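Local coordinates for stage II sporulation protein E (SpoIIE) (Moorella thermoacetica, PDB 3ZT9) that probably acts as a manganese-dependent PP2C-type protein phosphatase, dephosphorylating partner proteins in stressosome signalling, at residues A[3-14]-A[182-193]. Numbering follows the deposited sequence.
Sequences KLEVGIYTRARE and RRDDDVAVIVAR. With MN (manganese (II) ion), chain C; MN (manganese (II) ion), chain D.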
# COMPACT_ATOMS: atom_id res chain seq x y z
N LYS A 3 -17.58 5.22 -9.85
CA LYS A 3 -16.68 5.40 -8.71
C LYS A 3 -15.70 4.22 -8.54
O LYS A 3 -16.05 3.07 -8.83
CB LYS A 3 -17.51 5.56 -7.44
CG LYS A 3 -16.70 5.71 -6.17
CD LYS A 3 -17.50 5.30 -4.94
CE LYS A 3 -17.31 3.81 -4.61
NZ LYS A 3 -17.80 3.45 -3.25
N LEU A 4 -14.48 4.50 -8.07
CA LEU A 4 -13.57 3.41 -7.69
C LEU A 4 -13.93 2.96 -6.27
O LEU A 4 -13.94 3.77 -5.35
CB LEU A 4 -12.10 3.87 -7.77
CG LEU A 4 -11.04 2.78 -7.67
CD1 LEU A 4 -11.00 1.88 -8.92
CD2 LEU A 4 -9.64 3.36 -7.41
N GLU A 5 -14.28 1.68 -6.11
CA GLU A 5 -14.61 1.13 -4.81
C GLU A 5 -13.31 0.80 -4.09
O GLU A 5 -12.42 0.19 -4.69
CB GLU A 5 -15.41 -0.16 -5.00
CG GLU A 5 -15.91 -0.75 -3.70
CD GLU A 5 -16.69 -2.07 -3.84
OE1 GLU A 5 -16.53 -2.86 -4.82
OE2 GLU A 5 -17.47 -2.31 -2.91
N VAL A 6 -13.19 1.18 -2.83
CA VAL A 6 -11.93 0.87 -2.11
C VAL A 6 -12.23 0.33 -0.74
O VAL A 6 -13.05 0.89 -0.00
CB VAL A 6 -11.03 2.11 -1.91
CG1 VAL A 6 -9.70 1.71 -1.28
CG2 VAL A 6 -10.81 2.85 -3.23
N GLY A 7 -11.57 -0.78 -0.39
CA GLY A 7 -11.69 -1.37 0.93
C GLY A 7 -10.34 -1.33 1.64
O GLY A 7 -9.29 -1.57 1.03
N ILE A 8 -10.39 -1.04 2.95
CA ILE A 8 -9.19 -1.04 3.79
C ILE A 8 -9.41 -1.96 4.98
O ILE A 8 -10.46 -1.90 5.62
CB ILE A 8 -8.91 0.36 4.34
CG1 ILE A 8 -8.54 1.31 3.20
CG2 ILE A 8 -7.79 0.31 5.38
CD1 ILE A 8 -8.26 2.75 3.68
N TYR A 9 -8.39 -2.74 5.35
CA TYR A 9 -8.44 -3.51 6.59
C TYR A 9 -7.09 -3.46 7.26
O TYR A 9 -6.06 -3.60 6.59
CB TYR A 9 -8.75 -4.97 6.30
CG TYR A 9 -8.66 -5.90 7.50
CD1 TYR A 9 -9.77 -6.07 8.34
CD2 TYR A 9 -7.51 -6.66 7.76
CE1 TYR A 9 -9.71 -6.94 9.44
CE2 TYR A 9 -7.46 -7.54 8.86
CZ TYR A 9 -8.57 -7.68 9.67
OH TYR A 9 -8.52 -8.56 10.75
N THR A 10 -7.07 -3.27 8.57
CA THR A 10 -5.79 -3.42 9.31
C THR A 10 -6.10 -4.19 10.61
O THR A 10 -7.25 -4.19 11.10
CB THR A 10 -5.14 -2.04 9.72
OG1 THR A 10 -5.98 -1.34 10.64
CG2 THR A 10 -4.86 -1.15 8.50
N ARG A 11 -5.07 -4.85 11.13
CA ARG A 11 -5.21 -5.60 12.38
C ARG A 11 -3.84 -5.61 13.06
O ARG A 11 -2.84 -5.98 12.45
CB ARG A 11 -5.66 -7.05 12.12
CG ARG A 11 -5.98 -7.79 13.42
CD ARG A 11 -6.37 -9.25 13.19
NE ARG A 11 -5.27 -10.00 12.58
CZ ARG A 11 -5.42 -11.13 11.88
NH1 ARG A 11 -6.62 -11.66 11.71
NH2 ARG A 11 -4.36 -11.73 11.37
N ALA A 12 -3.82 -5.23 14.32
CA ALA A 12 -2.56 -5.28 15.07
C ALA A 12 -2.11 -6.72 15.30
O ALA A 12 -2.92 -7.61 15.50
CB ALA A 12 -2.71 -4.60 16.41
N ARG A 13 -0.78 -6.91 15.33
CA ARG A 13 -0.18 -8.10 15.88
C ARG A 13 -0.86 -8.49 17.19
O ARG A 13 -1.10 -7.65 18.05
CB ARG A 13 1.34 -7.86 16.13
CG ARG A 13 2.04 -9.06 16.83
CD ARG A 13 3.42 -8.70 17.32
NE ARG A 13 3.96 -9.72 18.20
CZ ARG A 13 4.99 -10.50 17.91
NH1 ARG A 13 5.62 -10.38 16.75
NH2 ARG A 13 5.40 -11.40 18.79
N GLU A 14 -1.12 -9.78 17.35
CA GLU A 14 -1.79 -10.31 18.55
C GLU A 14 -1.11 -9.82 19.82
O GLU A 14 0.11 -9.86 19.94
CB GLU A 14 -1.71 -11.82 18.48
CG GLU A 14 -2.49 -12.63 19.46
CD GLU A 14 -2.23 -14.10 19.17
OE1 GLU A 14 -1.18 -14.41 18.55
OE2 GLU A 14 -3.07 -14.92 19.54
N ARG A 182 -1.24 -13.05 9.06
CA ARG A 182 -0.56 -13.72 10.18
C ARG A 182 -0.99 -13.09 11.49
O ARG A 182 -1.18 -11.89 11.56
CB ARG A 182 0.96 -13.56 10.07
CG ARG A 182 1.53 -14.10 8.79
CD ARG A 182 3.01 -13.81 8.74
NE ARG A 182 3.69 -14.48 9.83
CZ ARG A 182 4.93 -14.95 9.76
NH1 ARG A 182 5.64 -14.80 8.65
NH2 ARG A 182 5.47 -15.57 10.81
N ARG A 183 -1.09 -13.87 12.56
CA ARG A 183 -1.47 -13.22 13.81
C ARG A 183 -0.22 -12.72 14.56
O ARG A 183 -0.31 -11.86 15.44
CB ARG A 183 -2.42 -14.13 14.61
CG ARG A 183 -3.03 -13.49 15.85
CD ARG A 183 -4.28 -12.63 15.59
NE ARG A 183 -5.37 -13.35 14.94
CZ ARG A 183 -5.94 -14.46 15.43
NH1 ARG A 183 -5.53 -14.99 16.58
NH2 ARG A 183 -6.93 -15.03 14.76
N ASP A 184 0.97 -13.16 14.13
CA ASP A 184 2.20 -12.71 14.78
C ASP A 184 2.81 -11.44 14.15
O ASP A 184 3.91 -11.01 14.50
CB ASP A 184 3.24 -13.86 14.86
CG ASP A 184 3.81 -14.26 13.51
OD1 ASP A 184 3.31 -13.81 12.48
OD2 ASP A 184 4.76 -15.06 13.47
N ASP A 185 2.07 -10.78 13.27
CA ASP A 185 2.54 -9.51 12.74
C ASP A 185 1.32 -8.67 12.52
O ASP A 185 0.19 -9.20 12.46
CB ASP A 185 3.32 -9.69 11.42
CG ASP A 185 4.13 -8.44 11.05
OD1 ASP A 185 4.33 -7.58 11.94
OD2 ASP A 185 4.58 -8.29 9.89
N ASP A 186 1.52 -7.37 12.40
CA ASP A 186 0.47 -6.46 11.94
C ASP A 186 0.05 -6.79 10.53
O ASP A 186 0.87 -7.27 9.75
CB ASP A 186 1.00 -5.04 11.97
CG ASP A 186 1.46 -4.63 13.36
OD1 ASP A 186 0.62 -4.62 14.25
OD2 ASP A 186 2.62 -4.32 13.54
N VAL A 187 -1.20 -6.52 10.18
CA VAL A 187 -1.72 -6.82 8.84
C VAL A 187 -2.35 -5.55 8.28
O VAL A 187 -3.04 -4.83 9.00
CB VAL A 187 -2.73 -7.97 8.88
CG1 VAL A 187 -3.49 -8.10 7.55
CG2 VAL A 187 -2.01 -9.31 9.26
N ALA A 188 -2.13 -5.27 7.00
CA ALA A 188 -2.80 -4.16 6.36
C ALA A 188 -3.09 -4.56 4.91
O ALA A 188 -2.22 -5.11 4.24
CB ALA A 188 -1.91 -2.91 6.37
N VAL A 189 -4.28 -4.25 4.43
CA VAL A 189 -4.66 -4.62 3.07
C VAL A 189 -5.54 -3.55 2.49
O VAL A 189 -6.46 -3.11 3.17
CB VAL A 189 -5.55 -5.90 3.05
CG1 VAL A 189 -5.70 -6.38 1.57
CG2 VAL A 189 -4.97 -6.99 3.92
N ILE A 190 -5.31 -3.21 1.21
CA ILE A 190 -6.23 -2.35 0.45
C ILE A 190 -6.63 -3.08 -0.83
O ILE A 190 -5.79 -3.70 -1.46
CB ILE A 190 -5.53 -1.03 0.03
CG1 ILE A 190 -5.18 -0.22 1.28
CG2 ILE A 190 -6.43 -0.22 -0.87
CD1 ILE A 190 -4.39 1.08 0.93
N VAL A 191 -7.91 -3.05 -1.20
CA VAL A 191 -8.32 -3.48 -2.53
C VAL A 191 -9.10 -2.32 -3.14
O VAL A 191 -9.92 -1.76 -2.45
CB VAL A 191 -9.24 -4.71 -2.45
CG1 VAL A 191 -9.92 -4.96 -3.80
CG2 VAL A 191 -8.43 -5.97 -1.96
N ALA A 192 -8.82 -1.99 -4.39
CA ALA A 192 -9.52 -0.93 -5.14
C ALA A 192 -9.97 -1.51 -6.47
O ALA A 192 -9.19 -2.17 -7.15
CB ALA A 192 -8.60 0.26 -5.38
N ARG A 193 -11.22 -1.28 -6.87
CA ARG A 193 -11.65 -1.81 -8.15
C ARG A 193 -12.82 -1.04 -8.70
O ARG A 193 -13.53 -0.39 -7.93
CB ARG A 193 -12.05 -3.26 -7.98
CG ARG A 193 -13.17 -3.42 -6.97
CD ARG A 193 -13.34 -4.89 -6.57
NE ARG A 193 -14.50 -4.99 -5.71
CZ ARG A 193 -15.02 -6.13 -5.28
NH1 ARG A 193 -14.46 -7.29 -5.59
NH2 ARG A 193 -16.11 -6.08 -4.54
OXT ARG A 193 -13.06 -1.11 -9.90
MN MN C . 5.29 -6.49 8.86
MN MN D . -15.07 -0.80 -11.05
O HOH W 1 -2.57 -9.80 13.20
O HOH W 2 5.90 -5.80 10.90
O HOH W 3 3.19 -5.89 9.11
O HOH W 4 7.50 -6.84 9.03
O HOH W 5 -15.47 -2.90 -11.44
O HOH W 6 -17.14 -0.63 -11.85
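With CG trans to the backbone N (chi1 -175°) and the chain extended beyond it, Glu5 runs alongside Arg193, whose CG sits between its own N and carbonyl carbon (chi1 59°). OE1 of Glu5 lies in the guanidinium plane of Arg193 in a side-on salt bridge, accepting from Arg193 NE at 3.1 Å and NH2 at 3.3 Å, both from one face above the carboxylate plane; OE2 takes the backbone N of Ala169. Further bonds run from NH1 to the Leu162 and Asn164 carbonyls and from NH2 to that of Leu167, so an alanine in place of Arg193 would probably leave the Glu5 carboxylate without its charged mate and the carbonyls without these donors.

Six antiparallel bridges, from Val6–Ala192 to Arg11–Val187, set the register, the strands' N-to-C directions 177° apart, with hydrogen bonds such as Gly7 N to Val191 O, 2.8 Å. On the face that carries Val6, Ile8, Ile190 and Ala192, Val6 CG1 meets Ile190 CG2 at 3.8 Å. At the far end Arg183 NE stands 3.8 Å above the plane of the Arg11 guanidinium, the two planes nearly perpendicular: a close approach of like charges. Beyond the strands, Asp186 OD1 accepts Arg13 N at 2.9 Å and also Gly20 N.

Arg193 OXT binds one manganese with Glu141, while Asp185 OD2, 2.2 Å from a second manganese, shares it with Asp38 and Asp150, the acidic cluster expected of a PP2C-type centre. Strand 6-11 edges its sheet and 187-192 pairs onward with 144-148; Ala188, Ile190 and Ala192 pack on strand 31-39 of the second sheet, whereas Tyr9 and Val191 meet helix 169-180.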